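Local structure of AbyA5 (Verrucosispora maris, 4YWF) at residues G126-A131 with E182-Y187; L146-I151 with V173-P178; R130-G135 with S153-W158. The protein catalyses acetate elimination in the biosynthesis of spirotetronates and spirotetramates, as an esterase-like lyase of the alpha/beta-hydrolase superfamily. The protein carries 4 engineered substitutions. One frame throughout, in Å; residues are numbered along the deposited sequence.

Contact 1: residues G126-A131 with E182-Y187; sequences GGVVRA and ENELRY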
ATOM      1  N   GLY A 126      -9.566 -14.155 -10.811  1.00 49.88           N
ATOM      2  CA  GLY A 126      -8.248 -13.865 -11.398  1.00 44.95           C
ATOM      3  C   GLY A 126      -7.038 -14.367 -10.633  1.00 45.01           C
ATOM      4  O   GLY A 126      -5.890 -14.113 -11.039  1.00 43.36           O
ATOM      5  N   GLY A 127      -7.256 -15.004  -9.481  1.00 41.02           N
ATOM      6  CA  GLY A 127      -6.140 -15.487  -8.632  1.00 38.60           C
ATOM      7  C   GLY A 127      -6.428 -15.325  -7.121  1.00 38.24           C
ATOM      8  O   GLY A 127      -7.486 -14.842  -6.692  1.00 36.13           O
ATOM      9  N   VAL A 128      -5.493 -15.757  -6.290  1.00 38.80           N
ATOM     10  CA  VAL A 128      -5.713 -15.727  -4.870  1.00 37.11           C
ATOM     11  C   VAL A 128      -5.249 -14.383  -4.279  1.00 31.61           C
ATOM     12  O   VAL A 128      -4.262 -13.881  -4.696  1.00 30.10           O
ATOM     13  CB  VAL A 128      -5.001 -16.894  -4.186  1.00 43.53           C
ATOM     14  CG1 VAL A 128      -4.890 -16.674  -2.663  1.00 43.74           C
ATOM     15  CG2 VAL A 128      -5.758 -18.184  -4.509  1.00 47.23           C
ATOM     16  N   VAL A 129      -5.985 -13.821  -3.319  1.00 30.74           N
ATOM     17  CA  VAL A 129      -5.544 -12.601  -2.576  1.00 29.49           C
ATOM     18  C   VAL A 129      -5.519 -12.948  -1.102  1.00 25.85           C
ATOM     19  O   VAL A 129      -6.547 -13.384  -0.593  1.00 28.31           O
ATOM     20  CB  VAL A 129      -6.565 -11.435  -2.782  1.00 29.79           C
ATOM     21  CG1 VAL A 129      -6.157 -10.191  -2.018  1.00 28.24           C
ATOM     22  CG2 VAL A 129      -6.690 -11.109  -4.246  1.00 30.64           C
ATOM     23  N   ARG A 130      -4.382 -12.776  -0.415  1.00 25.51           N
ATOM     24  CA  ARG A 130      -4.311 -12.922   1.049  1.00 26.56           C
ATOM     25  C   ARG A 130      -4.297 -11.578   1.778  1.00 24.24           C
ATOM     26  O   ARG A 130      -3.842 -10.559   1.235  1.00 25.17           O
ATOM     27  CB  ARG A 130      -3.078 -13.758   1.485  1.00 28.74           C
ATOM     28  CG  ARG A 130      -3.250 -15.231   1.193  1.00 36.26           C
ATOM     29  CD  ARG A 130      -1.948 -16.006   1.170  1.00 43.34           C
ATOM     30  NE  ARG A 130      -2.177 -17.406   1.547  1.00 50.86           N
ATOM     31  CZ  ARG A 130      -1.585 -18.049   2.554  1.00 55.94           C
ATOM     32  NH1 ARG A 130      -0.658 -17.460   3.302  1.00 64.42           N
ATOM     33  NH2 ARG A 130      -1.916 -19.312   2.815  1.00 58.35           N
ATOM     34  N   ALA A 131      -4.765 -11.591   3.031  1.00 22.60           N
ATOM     35  CA  ALA A 131      -4.879 -10.385   3.847  1.00 21.03           C
ATOM     36  C   ALA A 131      -4.683 -10.771   5.293  1.00 22.06           C
ATOM     37  O   ALA A 131      -4.849 -11.956   5.666  1.00 19.43           O
ATOM     38  CB  ALA A 131      -6.246  -9.741   3.587  1.00 22.82           C
ATOM     39  N   GLU A 182       1.777 -11.700  -2.088  1.00 23.58           N
ATOM     40  CA  GLU A 182       1.050 -12.884  -2.346  1.00 25.51           C
ATOM     41  C   GLU A 182      -0.205 -12.604  -3.182  1.00 30.27           C
ATOM     42  O   GLU A 182      -0.978 -13.546  -3.452  1.00 31.23           O
ATOM     43  CB  GLU A 182       0.620 -13.561  -1.039  1.00 29.63           C
ATOM     44  CG  GLU A 182       1.717 -13.843  -0.035  1.00 26.31           C
ATOM     45  CD  GLU A 182       1.139 -14.597   1.138  1.00 29.33           C
ATOM     46  OE1 GLU A 182       0.533 -13.959   2.068  1.00 25.90           O
ATOM     47  OE2 GLU A 182       1.279 -15.857   1.127  1.00 23.26           O
ATOM     48  N   ASN A 183      -0.456 -11.341  -3.558  1.00 23.88           N
ATOM     49  CA  ASN A 183      -1.661 -11.037  -4.274  1.00 23.58           C
ATOM     50  C   ASN A 183      -1.415 -11.436  -5.720  1.00 24.78           C
ATOM     51  O   ASN A 183      -0.559 -10.870  -6.391  1.00 24.79           O
ATOM     52  CB  ASN A 183      -1.998  -9.548  -4.127  1.00 26.19           C
ATOM     53  CG  ASN A 183      -3.227  -9.112  -4.941  1.00 24.87           C
ATOM     54  OD1 ASN A 183      -3.584  -9.711  -5.970  1.00 29.72           O
ATOM     55  ND2 ASN A 183      -3.849  -8.053  -4.509  1.00 24.41           N
ATOM     56  N   GLU A 184      -2.150 -12.451  -6.181  1.00 25.05           N
ATOM     57  CA  GLU A 184      -1.902 -13.075  -7.467  1.00 32.68           C
ATOM     58  C   GLU A 184      -2.471 -12.362  -8.699  1.00 35.21           C
ATOM     59  O   GLU A 184      -2.176 -12.750  -9.833  1.00 36.55           O
ATOM     60  CB  GLU A 184      -2.390 -14.570  -7.420  1.00 33.51           C
ATOM     61  CG  GLU A 184      -1.314 -15.430  -6.717  1.00 37.78           C
ATOM     62  CD  GLU A 184      -1.713 -16.890  -6.466  1.00 38.79           C
ATOM     63  OE1 GLU A 184      -2.740 -17.329  -6.994  1.00 41.51           O
ATOM     64  OE2 GLU A 184      -1.013 -17.576  -5.688  1.00 41.70           O
ATOM     65  N   LEU A 185      -3.295 -11.359  -8.483  1.00 31.81           N
ATOM     66  CA  LEU A 185      -4.020 -10.732  -9.570  1.00 33.05           C
ATOM     67  C   LEU A 185      -3.130  -9.893 -10.495  1.00 32.06           C
ATOM     68  O   LEU A 185      -2.040  -9.440 -10.132  1.00 29.21           O
ATOM     69  CB  LEU A 185      -5.109  -9.826  -9.013  1.00 32.75           C
ATOM     70  CG  LEU A 185      -6.181 -10.420  -8.096  1.00 36.11           C
ATOM     71  CD1 LEU A 185      -6.784  -9.305  -7.270  1.00 35.96           C
ATOM     72  CD2 LEU A 185      -7.263 -11.179  -8.867  1.00 36.62           C
ATOM     73  N   ARG A 186      -3.666  -9.620 -11.685  1.00 33.03           N
ATOM     74  CA  ARG A 186      -3.036  -8.661 -12.573  1.00 30.94           C
ATOM     75  C   ARG A 186      -3.582  -7.262 -12.175  1.00 26.72           C
ATOM     76  O   ARG A 186      -4.727  -7.136 -11.832  1.00 26.40           O
ATOM     77  CB  ARG A 186      -3.330  -9.024 -14.030  1.00 31.52           C
ATOM     78  CG  ARG A 186      -2.563  -8.178 -15.050  1.00 35.52           C
ATOM     79  CD  ARG A 186      -3.040  -8.445 -16.474  1.00 38.05           C
ATOM     80  NE  ARG A 186      -4.492  -8.317 -16.569  1.00 40.16           N
ATOM     81  CZ  ARG A 186      -5.241  -8.684 -17.612  1.00 50.27           C
ATOM     82  NH1 ARG A 186      -4.691  -9.216 -18.703  1.00 50.39           N
ATOM     83  NH2 ARG A 186      -6.567  -8.488 -17.572  1.00 49.28           N
ATOM     84  N   TYR A 187      -2.702  -6.283 -12.118  1.00 24.09           N
ATOM     85  CA  TYR A 187      -3.049  -4.887 -11.958  1.00 27.53           C
ATOM     86  C   TYR A 187      -3.541  -4.405 -13.349  1.00 27.87           C
ATOM     87  O   TYR A 187      -2.809  -4.336 -14.260  1.00 28.69           O
ATOM     88  CB  TYR A 187      -1.810  -4.147 -11.457  1.00 26.19           C
ATOM     89  CG  TYR A 187      -1.907  -2.669 -11.124  1.00 26.14           C
ATOM     90  CD1 TYR A 187      -3.104  -2.029 -10.760  1.00 27.87           C
ATOM     91  CD2 TYR A 187      -0.771  -1.915 -11.175  1.00 25.00           C
ATOM     92  CE1 TYR A 187      -3.125  -0.640 -10.505  1.00 27.91           C
ATOM     93  CE2 TYR A 187      -0.792  -0.580 -10.917  1.00 26.55           C
ATOM     94  CZ  TYR A 187      -1.932   0.050 -10.609  1.00 27.86           C
ATOM     95  OH  TYR A 187      -1.744   1.387 -10.358  1.00 29.52           O
TER
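Arg130 and Glu182 meet at a slant, with the guanidinium and carboxylate planes 74° apart. Arg130 NH1 lies 3.3 Å from Glu182 OE2, a salt bridge whose hydrogen bond is weak. Arg130 CD is as close, 3.2 Å from Glu182 OE2. Arg130 CG stands anti to its carbonyl carbon (chi1 -74°) and the chain runs on extended, which brings CD up to the carboxylate. Both groups have stronger partners: Glu121 pairs with Arg130 and Lys155 with Glu182. With an alanine here in place of Arg130, Glu121 would probably lose its ionic mate and Glu182 OE2 its weak bond from NH1. In this alpha/beta-hydrolase sheet, residues 127-131 belong to the antiparallel strand 127-134, and the loop following strand 171-174 runs back along it. Glu184 grips both polar backbone atoms of Val128. Glu184 N donates to Val128 O at 3.0 Å. Val128 N donates to Glu184 OE1 at 3.2 Å, from well above the carboxylate plane. At Gly127 a side chain would collide with Glu184 CB. Asn183 OD1 accepts from Leu185 N at 3.0 Å, an Asx turn, while ND2 bonds to Glu176 O. Leu185 CD1 presses on Val129 CG2 at 3.5 Å, and its CD2 packs on Gly126.

Contact 2: residues L146-I151 with V173-P178; sequences LMTGGI and VVTEMP. Engineered in segment 173-178: Met177 (natural residue Leu).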
ATOM      1  N   LEU A 146      -9.647  -0.381   5.792  1.00 21.34           N
ATOM      2  CA  LEU A 146      -8.932  -1.103   4.790  1.00 25.01           C
ATOM      3  C   LEU A 146      -7.540  -0.456   4.534  1.00 24.09           C
ATOM      4  O   LEU A 146      -7.451   0.718   4.240  1.00 23.21           O
ATOM      5  CB  LEU A 146      -9.737  -1.171   3.502  1.00 25.81           C
ATOM      6  CG  LEU A 146     -11.033  -1.965   3.446  1.00 25.23           C
ATOM      7  CD1 LEU A 146     -11.557  -1.950   2.057  1.00 24.92           C
ATOM      8  CD2 LEU A 146     -10.922  -3.424   3.882  1.00 27.18           C
HETATM    9  N   MSE A 147      -6.468  -1.231   4.596  1.00 23.38           N
HETATM   10  CA  MSE A 147      -5.123  -0.669   4.411  1.00 23.39           C
HETATM   11  C   MSE A 147      -4.381  -1.329   3.343  1.00 23.61           C
HETATM   12  O   MSE A 147      -4.223  -2.575   3.377  1.00 23.67           O
HETATM   13  CB  MSE A 147      -4.350  -0.789   5.695  1.00 25.67           C
HETATM   14  CG  MSE A 147      -3.045   0.003   5.577  1.00 33.73           C
HETATM   15 SE   MSE A 147      -2.412   0.581   7.354  1.00 43.28          SE
HETATM   16  CE  MSE A 147      -0.854   1.712   6.863  1.00 45.52           C
ATOM     17  N   THR A 148      -3.835  -0.515   2.438  1.00 24.60           N
ATOM     18  CA  THR A 148      -2.961  -0.961   1.367  1.00 27.01           C
ATOM     19  C   THR A 148      -1.850   0.040   1.059  1.00 26.98           C
ATOM     20  O   THR A 148      -1.995   1.225   1.233  1.00 27.24           O
ATOM     21  CB  THR A 148      -3.742  -1.155   0.033  1.00 28.51           C
ATOM     22  OG1 THR A 148      -4.386   0.076  -0.353  1.00 31.49           O
ATOM     23  CG2 THR A 148      -4.788  -2.233   0.162  1.00 29.54           C
ATOM     24  N   GLY A 149      -0.716  -0.471   0.615  1.00 25.80           N
ATOM     25  CA  GLY A 149       0.383   0.340   0.164  1.00 29.80           C
ATOM     26  C   GLY A 149       0.418   0.435  -1.374  1.00 28.86           C
ATOM     27  O   GLY A 149      -0.544   0.109  -2.063  1.00 29.20           O
ATOM     28  N   GLY A 150       1.537   0.961  -1.862  1.00 27.25           N
ATOM     29  CA  GLY A 150       1.830   1.103  -3.251  1.00 26.01           C
ATOM     30  C   GLY A 150       2.477  -0.120  -3.857  1.00 28.65           C
ATOM     31  O   GLY A 150       2.297  -1.250  -3.379  1.00 27.65           O
ATOM     32  N   ILE A 151       3.154   0.095  -4.968  1.00 26.81           N
ATOM     33  CA  ILE A 151       3.470  -0.999  -5.884  1.00 26.64           C
ATOM     34  C   ILE A 151       4.678  -1.838  -5.398  1.00 26.16           C
ATOM     35  O   ILE A 151       4.987  -2.885  -6.041  1.00 25.32           O
ATOM     36  CB  ILE A 151       3.697  -0.490  -7.327  1.00 25.87           C
ATOM     37  CG1 ILE A 151       4.679   0.690  -7.299  1.00 28.41           C
ATOM     38  CG2 ILE A 151       2.374  -0.110  -8.018  1.00 27.28           C
ATOM     39  CD1 ILE A 151       5.465   0.928  -8.563  1.00 33.22           C
ATOM     40  N   VAL A 173      -8.100  -4.434   8.115  1.00 24.17           N
ATOM     41  CA  VAL A 173      -7.720  -5.442   7.145  1.00 24.81           C
ATOM     42  C   VAL A 173      -6.609  -4.897   6.261  1.00 24.46           C
ATOM     43  O   VAL A 173      -6.797  -3.885   5.531  1.00 24.07           O
ATOM     44  CB  VAL A 173      -8.858  -5.780   6.228  1.00 25.01           C
ATOM     45  CG1 VAL A 173      -8.394  -6.796   5.202  1.00 24.89           C
ATOM     46  CG2 VAL A 173     -10.052  -6.304   7.019  1.00 27.71           C
ATOM     47  N   VAL A 174      -5.469  -5.553   6.278  1.00 22.68           N
ATOM     48  CA  VAL A 174      -4.285  -5.042   5.602  1.00 24.02           C
ATOM     49  C   VAL A 174      -4.014  -6.042   4.457  1.00 22.98           C
ATOM     50  O   VAL A 174      -3.927  -7.282   4.656  1.00 23.02           O
ATOM     51  CB  VAL A 174      -3.064  -4.976   6.535  1.00 27.91           C
ATOM     52  CG1 VAL A 174      -1.797  -4.709   5.726  1.00 32.23           C
ATOM     53  CG2 VAL A 174      -3.247  -3.878   7.607  1.00 29.88           C
ATOM     54  N   THR A 175      -3.959  -5.528   3.271  1.00 23.40           N
ATOM     55  CA  THR A 175      -3.576  -6.357   2.138  1.00 25.49           C
ATOM     56  C   THR A 175      -2.542  -5.609   1.279  1.00 23.32           C
ATOM     57  O   THR A 175      -1.868  -4.662   1.782  1.00 22.20           O
ATOM     58  CB  THR A 175      -4.854  -6.787   1.389  1.00 27.95           C
ATOM     59  OG1 THR A 175      -4.549  -7.744   0.352  1.00 28.25           O
ATOM     60  CG2 THR A 175      -5.549  -5.561   0.846  1.00 27.69           C
ATOM     61  N   GLU A 176      -2.447  -5.986   0.001  1.00 21.85           N
ATOM     62  CA  GLU A 176      -1.391  -5.503  -0.880  1.00 21.72           C
ATOM     63  C   GLU A 176      -1.950  -5.479  -2.311  1.00 21.98           C
ATOM     64  O   GLU A 176      -2.978  -6.092  -2.592  1.00 20.41           O
ATOM     65  CB  GLU A 176      -0.131  -6.407  -0.801  1.00 22.32           C
ATOM     66  CG  GLU A 176      -0.507  -7.889  -0.968  1.00 24.56           C
ATOM     67  CD  GLU A 176       0.475  -8.828  -0.277  1.00 25.40           C
ATOM     68  OE1 GLU A 176       1.509  -8.321   0.142  1.00 23.37           O
ATOM     69  OE2 GLU A 176       0.206 -10.064  -0.188  1.00 24.91           O
HETATM   70  N   MSE A 177      -1.305  -4.729  -3.192  1.00 22.51           N
HETATM   71  CA  MSE A 177      -1.816  -4.546  -4.578  1.00 24.23           C
HETATM   72  C   MSE A 177      -1.748  -5.783  -5.445  1.00 24.77           C
HETATM   73  O   MSE A 177      -1.042  -6.722  -5.077  1.00 25.76           O
HETATM   74  CB  MSE A 177      -1.027  -3.398  -5.257  1.00 26.46           C
HETATM   75  CG  MSE A 177      -1.568  -2.074  -4.728  1.00 28.64           C
HETATM   76 SE   MSE A 177      -0.744  -0.491  -5.584  1.00 33.27          SE
HETATM   77  CE  MSE A 177      -1.508  -0.771  -7.406  1.00 32.16           C
ATOM     78  N   PRO A 178      -2.469  -5.809  -6.610  1.00 26.58           N
ATOM     79  CA  PRO A 178      -2.348  -6.916  -7.568  1.00 24.87           C
ATOM     80  C   PRO A 178      -0.930  -7.052  -7.990  1.00 27.75           C
ATOM     81  O   PRO A 178      -0.304  -6.054  -8.376  1.00 29.11           O
ATOM     82  CB  PRO A 178      -3.229  -6.455  -8.752  1.00 27.90           C
ATOM     83  CG  PRO A 178      -4.265  -5.590  -8.129  1.00 28.07           C
ATOM     84  CD  PRO A 178      -3.584  -4.895  -6.999  1.00 27.48           C
TER
HETATM   85  O   HOH W   1       0.556  -3.279   1.290  1.00 27.01           O
HETATM   86  O   HOH W   2       0.661  -2.956  -1.953  1.00 27.59           O
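Leu146 with Val173 and Met147 with Val174 form parallel bridges between the two strands of a beta-alpha-beta unit, strand 143-148, helix 162-167 and strand 171-174. Two backbone bonds tie them. Met147 N donates to Val173 O at 2.8 Å, and Thr175 N donates to Met147 O at 3.0 Å. Leu146 and Val173 lie side by side on one face of the sheet, with Leu146 CD2 3.9 Å from Val173 CB. On the other face Met147 CB rests 3.8 Å from Val174 CG2. The rest of Met147, a selenomethionine, runs away from Val174 and packs on Trp158. The methyls of the two threonines are tight, Thr148 CG2 to Thr175 CG2 being 3.5 Å. Thr175 OG1 is turned anti to its backbone N (chi1 -173°) and bonds to Arg130 O. Thr148 OG1 bonds to Ser219. Beyond the threonines the backbones part and waters bridge them. Water 1 joins Gly149 N to Thr175 O, 2.8 Å from the latter. Water 2 joins Gly150 O to Met177 N, 2.9 Å from the latter. Met177, an engineered substitution for the natural leucine, is present as selenomethionine; its SE sits 3.6 Å from Gly149 O and its CE near Ile151 CG2. In alpha/beta hydrolases the loop after the equivalent of strand 143-148 commonly helps form the oxyanion hole. Helix 194-201 packs on Leu146 and Thr175, and helix 258-268 on Ile151. In the sheet, strand 207-215 flanks strand 143-148, and strand 127-134 flanks strand 171-174.

Contact 3: residues R130-G135 with S153-W158; sequences RAWAAG and SIKEQW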
ATOM      1  N   ARG A 130      -4.382 -12.776  -0.415  1.00 25.51           N
ATOM      2  CA  ARG A 130      -4.311 -12.922   1.049  1.00 26.56           C
ATOM      3  C   ARG A 130      -4.297 -11.578   1.778  1.00 24.24           C
ATOM      4  O   ARG A 130      -3.842 -10.559   1.235  1.00 25.17           O
ATOM      5  CB  ARG A 130      -3.078 -13.758   1.485  1.00 28.74           C
ATOM      6  CG  ARG A 130      -3.250 -15.231   1.193  1.00 36.26           C
ATOM      7  CD  ARG A 130      -1.948 -16.006   1.170  1.00 43.34           C
ATOM      8  NE  ARG A 130      -2.177 -17.406   1.547  1.00 50.86           N
ATOM      9  CZ  ARG A 130      -1.585 -18.049   2.554  1.00 55.94           C
ATOM     10  NH1 ARG A 130      -0.658 -17.460   3.302  1.00 64.42           N
ATOM     11  NH2 ARG A 130      -1.916 -19.312   2.815  1.00 58.35           N
ATOM     12  N   ALA A 131      -4.765 -11.591   3.031  1.00 22.60           N
ATOM     13  CA  ALA A 131      -4.879 -10.385   3.847  1.00 21.03           C
ATOM     14  C   ALA A 131      -4.683 -10.771   5.293  1.00 22.06           C
ATOM     15  O   ALA A 131      -4.849 -11.956   5.666  1.00 19.43           O
ATOM     16  CB  ALA A 131      -6.246  -9.741   3.587  1.00 22.82           C
ATOM     17  N   TRP A 132      -4.311  -9.810   6.116  1.00 20.59           N
ATOM     18  CA  TRP A 132      -4.230 -10.000   7.554  1.00 22.44           C
ATOM     19  C   TRP A 132      -5.254  -9.081   8.175  1.00 25.07           C
ATOM     20  O   TRP A 132      -5.424  -7.966   7.691  1.00 24.45           O
ATOM     21  CB  TRP A 132      -2.853  -9.633   8.093  1.00 24.17           C
ATOM     22  CG  TRP A 132      -1.797 -10.539   7.663  1.00 24.78           C
ATOM     23  CD1 TRP A 132      -0.795 -10.279   6.751  1.00 27.75           C
ATOM     24  CD2 TRP A 132      -1.598 -11.888   8.112  1.00 27.51           C
ATOM     25  NE1 TRP A 132       0.022 -11.403   6.614  1.00 26.90           N
ATOM     26  CE2 TRP A 132      -0.455 -12.396   7.436  1.00 26.14           C
ATOM     27  CE3 TRP A 132      -2.245 -12.703   9.050  1.00 29.80           C
ATOM     28  CZ2 TRP A 132       0.005 -13.684   7.634  1.00 27.52           C
ATOM     29  CZ3 TRP A 132      -1.734 -13.987   9.281  1.00 28.63           C
ATOM     30  CH2 TRP A 132      -0.630 -14.449   8.584  1.00 28.11           C
ATOM     31  N   ALA A 133      -5.935  -9.531   9.225  1.00 23.10           N
ATOM     32  CA  ALA A 133      -6.985  -8.729   9.833  1.00 24.32           C
ATOM     33  C   ALA A 133      -7.000  -8.836  11.350  1.00 25.51           C
ATOM     34  O   ALA A 133      -6.490  -9.801  11.913  1.00 23.38           O
ATOM     35  CB  ALA A 133      -8.329  -9.154   9.302  1.00 24.45           C
ATOM     36  N   ALA A 134      -7.603  -7.824  11.985  1.00 23.04           N
ATOM     37  CA  ALA A 134      -7.800  -7.858  13.435  1.00 26.08           C
ATOM     38  C   ALA A 134      -9.010  -7.066  13.732  1.00 28.44           C
ATOM     39  O   ALA A 134      -9.473  -6.304  12.879  1.00 24.90           O
ATOM     40  CB  ALA A 134      -6.625  -7.298  14.195  1.00 25.44           C
ATOM     41  N   GLY A 135      -9.552  -7.274  14.926  1.00 28.25           N
ATOM     42  CA  GLY A 135     -10.743  -6.521  15.356  1.00 28.53           C
ATOM     43  C   GLY A 135     -12.023  -7.039  14.724  1.00 32.12           C
ATOM     44  O   GLY A 135     -13.040  -6.360  14.786  1.00 32.73           O
ATOM     45  N   SER A 153       5.083  -2.195  -1.769  1.00 27.31           N
ATOM     46  CA  SER A 153       4.741  -2.421  -0.332  1.00 27.96           C
ATOM     47  C   SER A 153       3.920  -3.706  -0.135  1.00 25.23           C
ATOM     48  O   SER A 153       2.770  -3.770  -0.533  1.00 24.48           O
ATOM     49  CB  SER A 153       3.931  -1.250   0.231  1.00 31.04           C
ATOM     50  OG  SER A 153       4.690  -0.025   0.231  1.00 39.67           O
ATOM     51  N   ILE A 154       4.511  -4.705   0.499  1.00 25.69           N
ATOM     52  CA  ILE A 154       3.778  -5.896   0.907  1.00 23.11           C
ATOM     53  C   ILE A 154       3.082  -5.684   2.237  1.00 22.75           C
ATOM     54  O   ILE A 154       3.428  -4.809   2.987  1.00 23.74           O
ATOM     55  CB  ILE A 154       4.666  -7.168   0.984  1.00 23.44           C
ATOM     56  CG1 ILE A 154       5.724  -7.019   2.083  1.00 25.17           C
ATOM     57  CG2 ILE A 154       5.167  -7.522  -0.398  1.00 24.29           C
ATOM     58  CD1 ILE A 154       6.347  -8.349   2.491  1.00 26.86           C
ATOM     59  N   LYS A 155       2.108  -6.530   2.512  1.00 20.89           N
ATOM     60  CA  LYS A 155       1.115  -6.274   3.567  1.00 21.36           C
ATOM     61  C   LYS A 155       1.731  -6.514   4.960  1.00 21.99           C
ATOM     62  O   LYS A 155       1.278  -5.966   5.996  1.00 22.17           O
ATOM     63  CB  LYS A 155      -0.109  -7.197   3.338  1.00 21.77           C
ATOM     64  CG  LYS A 155       0.207  -8.700   3.263  1.00 23.68           C
ATOM     65  CD  LYS A 155      -0.993  -9.578   2.847  1.00 26.56           C
ATOM     66  CE  LYS A 155      -0.642 -11.067   2.912  1.00 27.35           C
ATOM     67  NZ  LYS A 155       0.594 -11.464   2.174  1.00 28.31           N
ATOM     68  N   GLU A 156       2.808  -7.287   4.980  1.00 22.25           N
ATOM     69  CA  GLU A 156       3.543  -7.531   6.180  1.00 23.82           C
ATOM     70  C   GLU A 156       4.264  -6.275   6.659  1.00 27.30           C
ATOM     71  O   GLU A 156       4.662  -6.211   7.813  1.00 32.58           O
ATOM     72  CB  GLU A 156       4.535  -8.704   5.985  1.00 23.71           C
ATOM     73  CG  GLU A 156       3.819 -10.087   5.940  1.00 23.75           C
ATOM     74  CD  GLU A 156       3.252 -10.414   4.568  1.00 23.88           C
ATOM     75  OE1 GLU A 156       3.641  -9.750   3.542  1.00 27.00           O
ATOM     76  OE2 GLU A 156       2.395 -11.306   4.501  1.00 26.34           O
ATOM     77  N   GLN A 157       4.354  -5.244   5.824  1.00 27.34           N
ATOM     78  CA  GLN A 157       4.957  -3.986   6.256  1.00 29.72           C
ATOM     79  C   GLN A 157       4.057  -3.315   7.296  1.00 30.93           C
ATOM     80  O   GLN A 157       4.529  -2.671   8.239  1.00 31.72           O
ATOM     81  CB  GLN A 157       5.088  -3.041   5.039  1.00 37.79           C
ATOM     82  CG  GLN A 157       6.303  -2.125   5.067  1.00 45.01           C
ATOM     83  CD  GLN A 157       6.154  -0.920   4.139  1.00 50.48           C
ATOM     84  OE1 GLN A 157       5.801  -1.055   2.961  1.00 46.44           O
ATOM     85  NE2 GLN A 157       6.429   0.265   4.668  1.00 54.96           N
ATOM     86  N   TRP A 158       2.746  -3.444   7.078  1.00 28.29           N
ATOM     87  CA  TRP A 158       1.722  -2.819   7.922  1.00 27.40           C
ATOM     88  C   TRP A 158       1.053  -3.718   8.940  1.00 26.12           C
ATOM     89  O   TRP A 158       0.523  -3.210   9.899  1.00 25.93           O
ATOM     90  CB  TRP A 158       0.593  -2.258   7.038  1.00 30.91           C
ATOM     91  CG  TRP A 158       1.048  -1.594   5.811  1.00 31.16           C
ATOM     92  CD1 TRP A 158       0.862  -2.028   4.536  1.00 36.81           C
ATOM     93  CD2 TRP A 158       1.825  -0.404   5.728  1.00 32.75           C
ATOM     94  NE1 TRP A 158       1.447  -1.151   3.658  1.00 39.13           N
ATOM     95  CE2 TRP A 158       2.063  -0.156   4.369  1.00 37.29           C
ATOM     96  CE3 TRP A 158       2.351   0.469   6.672  1.00 36.24           C
ATOM     97  CZ2 TRP A 158       2.780   0.955   3.925  1.00 37.92           C
ATOM     98  CZ3 TRP A 158       3.034   1.593   6.232  1.00 37.63           C
ATOM     99  CH2 TRP A 158       3.254   1.810   4.867  1.00 35.57           C
TER
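The Trp132 indole meets Glu156 at its edge. Glu156 OE2 lies in the ring plane and accepts a hydrogen bond from Trp132 NE1, 3.2 Å away, with a nearly straight N-H...O angle of 169°. The carboxylate is turned 85° against the ring, and NE1 reaches OE2 from above the carboxylate plane. Lys155 crosses the indole at about a right angle. Its CE comes to 3.8 Å from Trp132 NE1 on an oblique line, and its CG and CD lie near Trp132 CD1. The Phe107 ring also meets Trp132, edge to face. Glu156 OE2 has a second donor. Lys155 NZ forms a salt bridge to it at 2.9 Å, arriving on the syn side and close to the carboxylate plane. Two donors on one oxygen probably restrict how the Glu156 carboxylate can turn. Lys155 CG is set between the backbone N and the carbonyl carbon (chi1 56°). From there the chain runs straight to CE and bends only at its last torsion, which carries NZ to Glu156. On the way CD passes 3.4 Å from Arg130 O, and CE lies 3.9 Å from Arg130 CB. Lys155 NZ also forms salt bridges with Glu182 and Glu176. The ammonium of this buried lysine thus sits among three carboxylates, and probably eases the repulsion between them. Residues 155-157 have helical backbone angles, and Gln157 N bonds to Ile154 O at 3.0 Å. This turn follows strand 143-148 and precedes helix 162-167. Helix 94-111 packs against both sides of the contact, through Asp108 and Arg111 on Trp132 and through Val104 on Glu156. Helix 76-87 adds Thr80 against Glu156. Within the sheet, Trp132 pairs through its backbone with Val174 of strand 171-174; Lys155 packs on the same valine from the loop.

Contacts 1 and 3 both start from strand 127-134 and share Arg130 and Ala131; their centres are about 13 Å apart. Contact 2 joins strands 143-148 and 171-174 of the same mixed sheet, its centre about 11 Å from contact 1 and about 7 Å from contact 3. Strand 171-174 lies between the other two strands. Along the chain the order is 126-135, 146-151, 153-158, 173-178 and 182-187. The loops after strands 143-148 and 171-174 come together beside strand 127-134. Lys155 links all three contacts through Glu182 and Glu176. Glu176 OE2 also accepts from Glu182 N. These polar bonds tie the two loops to each other beside strand 127-134 of the alpha/beta-hydrolase sheet.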